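Local structure of aminotransferase (Neisseria meningitidis Z2491, 3JTX) at residues 159-163 with 164-168; 189-192 with 193-197; 365-368 with 369-372; 384-387 with 388-392. The protein probably transfers amino groups between amino acids and 2-oxo acids with the help of pyridoxal phosphate, as other class I and II aminotransferases do. All blocks are in the same frame, centred on the assembly; numbering follows the deposited sequence. Where two conformers were deposited one is given.

How the contacts relate
Contacts 1, 2 and 4 concern helices and contact 3 a loop. Contact 4 is the most buried, contacts 1 and 2 are half sunk and half open, and contact 3 lies at the surface. Contact 1, the start of a helix, and contact 2 belong to neighbouring helices packed beside the large mixed sheet, where Trp166 CZ2 touches Leu196 CD1 at 4.0 Å; both put aromatic rings on the inner side and charges on the outer. Contact 4, about 40 Å from contact 2 between centres, repeats the lysine-aspartate bridge of that contact but has alanines and aliphatic side chains beneath it. Contact 3 relies on an asparagine amide and a water, and reaches contact 1 through Gln365 and Ser160.

Contact 1 (159-163 with 164-168); sequences RSISE and EVWKR
Ile161 and Trp166 make the main apolar contact where the chain enters helix 163-167. The CG2 methyl of Ile161 stands over one face of the indole, 3.6 Å from the centroid of its five-membered ring and only 13° off the normal, a CH-pi contact. Its CG1 branch sits beside the backbone N (chi1 -52°), which leaves CG2 to serve both the ring and Val165, whose CG1 it meets at 3.6 Å. The Ile161 and Trp166 side chains run at roughly a right angle to each other.

The polar contacts start the helix. Ser162 is its N-cap: OG, held between its own backbone N and carbonyl carbon (chi1 66°), accepts a weak capping bond from Val165 N at 3.4 Å. Ser162 O takes Trp166 N at 2.9 Å, and Glu163 O takes Lys167 N, beginning the helical ladder.

Charge is paired farther along. Arg168 grips the Glu164 carboxylate side-on, NH2 to OE1 at 3.1 Å and NE to OE2 at 2.9 Å, the former lying almost in the guanidinium plane. Two nitrogens on two oxygens should limit the rotation of both groups.

On its inner side the short helix meets the main sheet, Val165 touching Ala122 and His145 and Trp166 touching Val124. Tyr200 of helix 187-200 stacks on Trp166, while Arg168 also bridges to Glu143 of strand 143-148.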
loop_
_atom_site.group_PDB
_atom_site.type_symbol
_atom_site.label_atom_id
_atom_site.label_comp_id
_atom_site.label_asym_id
_atom_site.label_seq_id
_atom_site.Cartn_x
_atom_site.Cartn_y
_atom_site.Cartn_z
ATOM N N ARG A 159 5.903 -30.448 14.987
ATOM C CA ARG A 159 5.404 -31.206 16.134
ATOM C C ARG A 159 5.669 -30.487 17.457
ATOM O O ARG A 159 5.080 -30.837 18.471
ATOM C CB ARG A 159 5.961 -32.637 16.148
ATOM C CG ARG A 159 7.366 -32.776 16.715
ATOM C CD ARG A 159 7.920 -34.187 16.516
ATOM N NE ARG A 159 9.352 -34.233 16.818
ATOM C CZ ARG A 159 10.329 -33.859 15.990
ATOM N NH1 ARG A 159 10.058 -33.411 14.771
ATOM N NH2 ARG A 159 11.596 -33.944 16.384
ATOM N N SER A 160 6.537 -29.477 17.438
ATOM C CA SER A 160 6.727 -28.597 18.592
ATOM C C SER A 160 5.528 -27.674 18.844
ATOM O O SER A 160 5.458 -27.030 19.892
ATOM C CB SER A 160 7.974 -27.738 18.391
ATOM O OG SER A 160 7.887 -26.982 17.191
ATOM N N ILE A 161 4.597 -27.588 17.895
ATOM C CA ILE A 161 3.375 -26.823 18.104
ATOM C C ILE A 161 2.348 -27.776 18.728
ATOM O O ILE A 161 2.102 -28.848 18.194
ATOM C CB ILE A 161 2.825 -26.227 16.781
ATOM C CG1 ILE A 161 3.901 -25.428 16.025
ATOM C CG2 ILE A 161 1.588 -25.374 17.055
ATOM C CD1 ILE A 161 4.361 -24.191 16.714
ATOM N N SER A 162 1.769 -27.390 19.860
ATOM C CA SER A 162 0.794 -28.238 20.555
ATOM C C SER A 162 -0.560 -28.282 19.843
ATOM O O SER A 162 -0.866 -27.418 19.020
ATOM C CB SER A 162 0.605 -27.739 21.983
ATOM O OG SER A 162 0.008 -26.461 21.995
ATOM N N GLU A 163 -1.368 -29.290 20.172
ATOM C CA GLU A 163 -2.717 -29.433 19.613
ATOM C C GLU A 163 -3.571 -28.232 19.984
ATOM O O GLU A 163 -4.370 -27.767 19.182
ATOM C CB GLU A 163 -3.419 -30.706 20.121
ATOM C CG GLU A 163 -2.750 -32.017 19.727
ATOM C CD GLU A 163 -3.318 -33.224 20.470
ATOM O OE1 GLU A 163 -4.561 -33.418 20.444
ATOM O OE2 GLU A 163 -2.521 -33.976 21.087
ATOM N N GLU A 164 -3.400 -27.746 21.210
ATOM C CA GLU A 164 -4.120 -26.573 21.694
ATOM C C GLU A 164 -3.887 -25.354 20.793
ATOM O O GLU A 164 -4.830 -24.649 20.417
ATOM C CB GLU A 164 -3.694 -26.251 23.137
ATOM C CG GLU A 164 -4.620 -25.269 23.871
ATOM C CD GLU A 164 -4.350 -23.780 23.553
ATOM O OE1 GLU A 164 -3.184 -23.396 23.285
ATOM O OE2 GLU A 164 -5.326 -22.986 23.590
ATOM N N VAL A 165 -2.634 -25.110 20.439
ATOM C CA VAL A 165 -2.320 -24.032 19.500
ATOM C C VAL A 165 -2.870 -24.349 18.111
ATOM O O VAL A 165 -3.504 -23.497 17.498
ATOM C CB VAL A 165 -0.813 -23.794 19.409
ATOM C CG1 VAL A 165 -0.486 -22.757 18.316
ATOM C CG2 VAL A 165 -0.272 -23.354 20.775
ATOM N N TRP A 166 -2.626 -25.562 17.605
ATOM C CA TRP A 166 -3.121 -25.914 16.260
ATOM C C TRP A 166 -4.613 -25.650 16.121
ATOM O O TRP A 166 -5.053 -25.139 15.101
ATOM C CB TRP A 166 -2.819 -27.368 15.869
ATOM C CG TRP A 166 -1.427 -27.607 15.421
ATOM C CD1 TRP A 166 -0.518 -28.447 15.996
ATOM C CD2 TRP A 166 -0.756 -26.988 14.310
ATOM N NE1 TRP A 166 0.678 -28.381 15.318
ATOM C CE2 TRP A 166 0.555 -27.500 14.274
ATOM C CE3 TRP A 166 -1.144 -26.060 13.340
ATOM C CZ2 TRP A 166 1.487 -27.103 13.312
ATOM C CZ3 TRP A 166 -0.220 -25.659 12.388
ATOM C CH2 TRP A 166 1.083 -26.178 12.382
ATOM N N LYS A 167 -5.389 -25.976 17.156
ATOM C CA LYS A 167 -6.834 -25.784 17.092
ATOM C C LYS A 167 -7.250 -24.317 16.934
ATOM O O LYS A 167 -8.337 -24.055 16.432
ATOM C CB LYS A 167 -7.515 -26.403 18.304
ATOM C CG LYS A 167 -7.529 -27.927 18.285
ATOM C CD LYS A 167 -8.105 -28.494 19.583
ATOM C CE LYS A 167 -8.304 -30.004 19.489
ATOM N NZ LYS A 167 -8.958 -30.570 20.701
ATOM N N ARG A 168 -6.380 -23.388 17.349
ATOM C CA ARG A 168 -6.607 -21.949 17.218
ATOM C C ARG A 168 -5.844 -21.318 16.038
ATOM O O ARG A 168 -5.850 -20.097 15.904
ATOM C CB ARG A 168 -6.128 -21.205 18.483
ATOM C CG ARG A 168 -6.731 -21.649 19.776
ATOM C CD ARG A 168 -6.362 -20.708 20.938
ATOM N NE ARG A 168 -5.036 -20.987 21.487
ATOM C CZ ARG A 168 -3.994 -20.160 21.462
ATOM N NH1 ARG A 168 -4.072 -18.962 20.901
ATOM N NH2 ARG A 168 -2.851 -20.543 22.009
#

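Contact 2 (189-192 with 193-197); sequences GWKE and VFDLQ
Over one face of the Phe194 ring lies CE3 of Trp190, one turn earlier in helix 187-200, at 3.7 Å from Phe194 CZ. The phenyl and the six-membered ring of the indole are tilted by 29°, but they are slid apart, with 5.3 Å between centroids and little overlap. Phe194 also reaches back over its own helix, so that CG comes to 3.2 Å from Trp190 O, the carbonyl that accepts Phe194 N. Four residues apart, the two rings share a flank of the helix, each turned beside its own backbone N (indole chi1 -84°).

The exposed flank is ionic. Lys191 runs out extended and bends only at its last torsion (chi4 65°), bringing NZ to 3.3 Å from Asp195 OD2, a salt bridge with a weak hydrogen bond. A water links NZ to Asp195 OD1 by two further weak bonds.

Inward, Trp190 and Phe194 both rest on Ile204 of strand 203-207, with helix 223-229 covering them as well. The helix is the connection of a beta-alpha-beta crossover between the parallel neighbouring strands 169-175 and 203-207, as expected in the large domain of this aminotransferase fold.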
loop_
_atom_site.group_PDB
_atom_site.type_symbol
_atom_site.label_atom_id
_atom_site.label_comp_id
_atom_site.label_asym_id
_atom_site.label_seq_id
_atom_site.Cartn_x
_atom_site.Cartn_y
_atom_site.Cartn_z
ATOM N N GLY A 189 7.803 -32.421 2.948
ATOM C CA GLY A 189 7.503 -31.279 3.821
ATOM C C GLY A 189 6.159 -30.671 3.461
ATOM O O GLY A 189 5.357 -30.370 4.336
ATOM N N TRP A 190 5.902 -30.493 2.170
ATOM C CA TRP A 190 4.587 -30.007 1.727
ATOM C C TRP A 190 3.456 -30.972 2.106
ATOM O O TRP A 190 2.401 -30.545 2.585
ATOM C CB TRP A 190 4.575 -29.702 0.217
ATOM C CG TRP A 190 5.097 -28.354 -0.068
ATOM C CD1 TRP A 190 6.240 -28.032 -0.737
ATOM C CD2 TRP A 190 4.529 -27.122 0.374
ATOM N NE1 TRP A 190 6.392 -26.668 -0.784
ATOM C CE2 TRP A 190 5.357 -26.087 -0.100
ATOM C CE3 TRP A 190 3.390 -26.792 1.118
ATOM C CZ2 TRP A 190 5.083 -24.748 0.148
ATOM C CZ3 TRP A 190 3.111 -25.458 1.342
ATOM C CH2 TRP A 190 3.961 -24.459 0.876
ATOM N N LYS A 191 3.659 -32.262 1.891
ATOM C CA LYS A 191 2.667 -33.240 2.304
ATOM C C LYS A 191 2.341 -33.121 3.795
ATOM O O LYS A 191 1.182 -33.192 4.189
ATOM C CB LYS A 191 3.112 -34.671 1.978
ATOM C CG LYS A 191 2.123 -35.704 2.540
ATOM C CD LYS A 191 2.398 -37.116 2.120
ATOM C CE LYS A 191 1.453 -38.087 2.861
ATOM N NZ LYS A 191 0.022 -37.848 2.456
ATOM N N GLU A 192 3.362 -32.958 4.624
ATOM C CA GLU A 192 3.141 -32.819 6.060
ATOM C C GLU A 192 2.253 -31.622 6.411
ATOM O O GLU A 192 1.299 -31.763 7.189
ATOM C CB GLU A 192 4.469 -32.722 6.804
ATOM C CG GLU A 192 4.319 -32.834 8.310
ATOM C CD GLU A 192 5.643 -32.960 9.059
ATOM O OE1 GLU A 192 6.722 -32.714 8.471
ATOM O OE2 GLU A 192 5.582 -33.283 10.266
ATOM N N VAL A 193 2.556 -30.455 5.842
ATOM C CA VAL A 193 1.776 -29.273 6.175
ATOM C C VAL A 193 0.365 -29.366 5.577
ATOM O O VAL A 193 -0.596 -28.916 6.206
ATOM C CB VAL A 193 2.505 -27.947 5.829
ATOM C CG1 VAL A 193 2.588 -27.706 4.322
ATOM C CG2 VAL A 193 1.821 -26.772 6.558
ATOM N N PHE A 194 0.233 -29.993 4.408
ATOM C CA PHE A 194 -1.077 -30.214 3.816
ATOM C C PHE A 194 -1.938 -31.124 4.710
ATOM O O PHE A 194 -3.131 -30.873 4.892
ATOM C CB PHE A 194 -0.967 -30.810 2.402
ATOM C CG PHE A 194 -0.468 -29.841 1.339
ATOM C CD1 PHE A 194 -0.752 -28.476 1.391
ATOM C CD2 PHE A 194 0.241 -30.317 0.242
ATOM C CE1 PHE A 194 -0.308 -27.625 0.407
ATOM C CE2 PHE A 194 0.691 -29.460 -0.740
ATOM C CZ PHE A 194 0.419 -28.130 -0.668
ATOM N N ASP A 195 -1.342 -32.181 5.252
ATOM C CA ASP A 195 -2.068 -33.069 6.145
ATOM C C ASP A 195 -2.501 -32.313 7.416
ATOM O O ASP A 195 -3.629 -32.487 7.886
ATOM C CB ASP A 195 -1.240 -34.312 6.477
ATOM C CG ASP A 195 -1.091 -35.281 5.270
ATOM O OD1 ASP A 195 -1.912 -35.252 4.339
ATOM O OD2 ASP A 195 -0.149 -36.084 5.250
ATOM N N LEU A 196 -1.623 -31.472 7.958
ATOM C CA LEU A 196 -1.992 -30.612 9.092
ATOM C C LEU A 196 -3.139 -29.658 8.727
ATOM O O LEU A 196 -4.065 -29.447 9.518
ATOM C CB LEU A 196 -0.773 -29.845 9.624
ATOM C CG LEU A 196 0.191 -30.664 10.497
ATOM C CD1 LEU A 196 1.521 -29.982 10.581
ATOM C CD2 LEU A 196 -0.390 -30.907 11.898
ATOM N N GLN A 197 -3.104 -29.110 7.514
ATOM C CA GLN A 197 -4.201 -28.282 7.027
ATOM C C GLN A 197 -5.526 -29.050 6.992
ATOM O O GLN A 197 -6.569 -28.516 7.393
ATOM C CB GLN A 197 -3.882 -27.699 5.646
ATOM C CG GLN A 197 -4.912 -26.685 5.153
ATOM C CD GLN A 197 -4.531 -26.076 3.818
ATOM O OE1 GLN A 197 -4.313 -26.806 2.847
ATOM N NE2 GLN A 197 -4.408 -24.737 3.768
HETATM O O HOH W 1 -1.527 -35.142 1.060
#

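Contact 3 (365-368 with 369-372); sequences QGNP and GEGY
Asn367 to Glu370 form a type I beta turn, closed by Glu370 N to Asn367 O at 3.1 Å, and a type II turn from Gly369 to Tyr372 follows at once. An Asx turn is laid over the first: Asn367 OD1 accepts Gly369 N at 2.7 Å, with the donor in the carbonyl plane and a C=O...N angle of 160°. The same oxygen takes a bond from Glu370 N, so one side-chain carbonyl accepts from two successive N-H groups, the second weakly. What lets it do so is the placing of CG opposite the backbone N (chi1 177°), which carries the amide forward over the bend. Glu370 N is thus shared between Asn367 OD1 and Asn367 O, and it lies well above the plane of the latter carbonyl.

The Glu370 side chain passes across that of Asn367 at about a right angle, CG to CB 3.9 Å, while the amide and carboxylate planes differ by only 22°. In the second turn Gly371 has a positive phi, where a side chain would press on the preceding carbonyl O, and its N bonds to Asp338 OD1. The chain then enters strand 372-376, and Tyr372 stacks on Trp330 of the neighbouring strand 328-332. Across the mouth of the first turn a water donates to Asn367 O at 3.2 Å and to Glu370 O at 2.6 Å.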
loop_
_atom_site.group_PDB
_atom_site.type_symbol
_atom_site.label_atom_id
_atom_site.label_comp_id
_atom_site.label_asym_id
_atom_site.label_seq_id
_atom_site.Cartn_x
_atom_site.Cartn_y
_atom_site.Cartn_z
ATOM N N GLN A 365 12.930 -25.057 22.799
ATOM C CA GLN A 365 14.046 -25.823 22.203
ATOM C C GLN A 365 15.261 -24.954 21.823
ATOM O O GLN A 365 16.055 -25.336 20.952
ATOM C CB GLN A 365 13.537 -26.618 20.989
ATOM C CG GLN A 365 12.405 -27.596 21.341
ATOM C CD GLN A 365 11.802 -28.307 20.134
ATOM O OE1 GLN A 365 11.728 -27.753 19.022
ATOM N NE2 GLN A 365 11.344 -29.539 20.354
ATOM N N GLY A 366 15.427 -23.812 22.498
ATOM C CA GLY A 366 16.531 -22.875 22.222
ATOM C C GLY A 366 16.272 -21.963 21.025
ATOM O O GLY A 366 15.249 -22.124 20.336
ATOM N N ASN A 367 17.184 -20.995 20.807
ATOM C CA ASN A 367 17.133 -20.038 19.684
ATOM C C ASN A 367 17.813 -20.682 18.475
ATOM O O ASN A 367 19.034 -20.883 18.496
ATOM C CB ASN A 367 17.818 -18.707 20.071
ATOM C CG ASN A 367 17.861 -17.689 18.928
ATOM O OD1 ASN A 367 18.176 -18.026 17.790
ATOM N ND2 ASN A 367 17.546 -16.432 19.234
ATOM N N PRO A 368 17.025 -21.028 17.429
ATOM C CA PRO A 368 17.585 -21.765 16.302
ATOM C C PRO A 368 18.409 -20.889 15.325
ATOM O O PRO A 368 18.886 -21.397 14.310
ATOM C CB PRO A 368 16.341 -22.337 15.618
ATOM C CG PRO A 368 15.293 -21.314 15.876
ATOM C CD PRO A 368 15.579 -20.788 17.251
ATOM N N GLY A 369 18.521 -19.589 15.619
ATOM C CA GLY A 369 19.469 -18.702 14.954
ATOM C C GLY A 369 20.858 -18.703 15.572
ATOM O O GLY A 369 21.840 -18.413 14.897
ATOM N N GLU A 370 20.959 -19.046 16.851
ATOM C CA GLU A 370 22.264 -19.061 17.521
ATOM C C GLU A 370 23.194 -20.074 16.873
ATOM O O GLU A 370 22.770 -21.168 16.495
ATOM C CB GLU A 370 22.132 -19.423 18.992
ATOM C CG GLU A 370 21.646 -18.314 19.877
ATOM C CD GLU A 370 21.685 -18.686 21.363
ATOM O OE1 GLU A 370 22.301 -19.716 21.708
ATOM O OE2 GLU A 370 21.092 -17.939 22.171
ATOM N N GLY A 371 24.467 -19.707 16.737
ATOM C CA GLY A 371 25.455 -20.623 16.173
ATOM C C GLY A 371 25.591 -20.547 14.664
ATOM O O GLY A 371 26.361 -21.313 14.077
ATOM N N TYR A 372 24.861 -19.615 14.043
ATOM C CA TYR A 372 24.910 -19.369 12.600
ATOM C C TYR A 372 25.035 -17.890 12.331
ATOM O O TYR A 372 24.594 -17.097 13.140
ATOM C CB TYR A 372 23.619 -19.850 11.929
ATOM C CG TYR A 372 23.510 -21.347 11.898
ATOM C CD1 TYR A 372 24.007 -22.075 10.822
ATOM C CD2 TYR A 372 22.932 -22.041 12.953
ATOM C CE1 TYR A 372 23.930 -23.461 10.798
ATOM C CE2 TYR A 372 22.843 -23.438 12.931
ATOM C CZ TYR A 372 23.353 -24.135 11.856
ATOM O OH TYR A 372 23.283 -25.515 11.832
HETATM O O HOH W 2 20.915 -22.938 16.973
#

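Contact 4 (384-387 with 388-392); sequences CVKA and AEDIV
Lys386 and Asp390, one turn apart on helix 381-394 near the C-terminus, form an i to i+4 salt bridge on its outer surface. NZ meets OD2 at 2.9 Å and uses the syn lone pair of that oxygen, the side facing OD1. The lysine chain leaves opposite its backbone N (chi1 177°), stays extended, and turns only at the end (chi4 -73°) to drop the ammonium onto the carboxylate. Its methylenes follow the same oxygen, CG lying 3.5 Å from Asp390 OD2, so the aliphatic stem lies against the acid as well. The neighbouring positive charge would probably favour the ionised carboxylate.

Backbone bonds hold the ladder: Ala388 N to Cys384 O, Glu389 N to Val385 O and Asp390 N to Lys386 O each span one turn, and Ile391 N to Ala387 O closes at 2.8 Å.

Van der Waals packing is sparser. Val385 and Glu389 run alongside each other in the same direction, the Val385 methyl CG1 lying beside the carboxylate oxygen OE2 of Glu389 at 3.7 Å. The small Ala387 and Ala388 point into the protein: Ala388 touches Ile313 of helix 294-314, which also meets Val385, and Ala387 touches Leu35. Ile391 packs on helix 338-349, against Phe341 and Leu345, and on Ile351 of strand 351-352. Within this helix its CG1 folds back on the preceding turn, 3.2 Å from Ala387 O.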
loop_
_atom_site.group_PDB
_atom_site.type_symbol
_atom_site.label_atom_id
_atom_site.label_comp_id
_atom_site.label_asym_id
_atom_site.label_seq_id
_atom_site.Cartn_x
_atom_site.Cartn_y
_atom_site.Cartn_z
ATOM N N CYS A 384 33.108 -10.802 -3.006
ATOM C CA CYS A 384 32.672 -12.002 -2.270
ATOM C C CYS A 384 33.808 -13.000 -2.050
ATOM O O CYS A 384 33.951 -13.555 -0.954
ATOM C CB CYS A 384 31.516 -12.715 -2.994
ATOM S SG CYS A 384 29.982 -11.779 -2.978
ATOM N N VAL A 385 34.580 -13.241 -3.104
ATOM C CA VAL A 385 35.692 -14.181 -3.077
ATOM C C VAL A 385 36.752 -13.709 -2.089
ATOM O O VAL A 385 37.234 -14.493 -1.268
ATOM C CB VAL A 385 36.310 -14.347 -4.488
ATOM C CG1 VAL A 385 37.716 -14.993 -4.421
ATOM C CG2 VAL A 385 35.370 -15.161 -5.356
ATOM N N LYS A 386 37.100 -12.428 -2.158
ATOM C CA LYS A 386 38.053 -11.859 -1.197
ATOM C C LYS A 386 37.528 -11.957 0.235
ATOM O O LYS A 386 38.289 -12.248 1.146
ATOM C CB LYS A 386 38.361 -10.403 -1.501
ATOM C CG LYS A 386 39.288 -9.785 -0.474
ATOM C CD LYS A 386 39.732 -8.393 -0.852
ATOM C CE LYS A 386 40.885 -7.945 0.047
ATOM N NZ LYS A 386 40.418 -7.631 1.418
ATOM N N ALA A 387 36.242 -11.678 0.432
ATOM C CA ALA A 387 35.634 -11.827 1.758
ATOM C C ALA A 387 35.772 -13.272 2.263
ATOM O O ALA A 387 36.161 -13.499 3.413
ATOM C CB ALA A 387 34.162 -11.391 1.729
ATOM N N ALA A 388 35.493 -14.247 1.393
ATOM C CA ALA A 388 35.555 -15.658 1.782
ATOM C C ALA A 388 36.979 -16.036 2.196
ATOM O O ALA A 388 37.193 -16.694 3.212
ATOM C CB ALA A 388 35.059 -16.559 0.643
ATOM N N GLU A 389 37.947 -15.600 1.401
ATOM C CA GLU A 389 39.362 -15.820 1.701
ATOM C C GLU A 389 39.775 -15.195 3.031
ATOM O O GLU A 389 40.464 -15.819 3.825
ATOM C CB GLU A 389 40.227 -15.266 0.569
ATOM C CG GLU A 389 40.151 -16.098 -0.703
ATOM C CD GLU A 389 40.791 -15.420 -1.902
ATOM O OE1 GLU A 389 41.142 -14.216 -1.810
ATOM O OE2 GLU A 389 40.940 -16.090 -2.948
ATOM N N ASP A 390 39.335 -13.967 3.275
ATOM C CA ASP A 390 39.662 -13.271 4.512
ATOM C C ASP A 390 39.014 -13.949 5.719
ATOM O O ASP A 390 39.651 -14.076 6.763
ATOM C CB ASP A 390 39.266 -11.787 4.423
ATOM C CG ASP A 390 40.124 -11.004 3.405
ATOM O OD1 ASP A 390 41.199 -11.499 3.012
ATOM O OD2 ASP A 390 39.720 -9.905 2.990
ATOM N N ILE A 391 37.763 -14.396 5.580
ATOM C CA ILE A 391 37.093 -15.102 6.675
ATOM C C ILE A 391 37.869 -16.395 7.027
ATOM O O ILE A 391 38.153 -16.663 8.196
ATOM C CB ILE A 391 35.604 -15.412 6.349
ATOM C CG1 ILE A 391 34.793 -14.114 6.264
ATOM C CG2 ILE A 391 34.979 -16.332 7.411
ATOM C CD1 ILE A 391 33.426 -14.240 5.571
ATOM N N VAL A 392 38.220 -17.176 6.006
ATOM C CA VAL A 392 38.939 -18.437 6.201
ATOM C C VAL A 392 40.268 -18.238 6.928
ATOM O O VAL A 392 40.592 -19.002 7.851
ATOM C CB VAL A 392 39.152 -19.197 4.853
ATOM C CG1 VAL A 392 40.249 -20.268 4.980
ATOM C CG2 VAL A 392 37.837 -19.808 4.369
#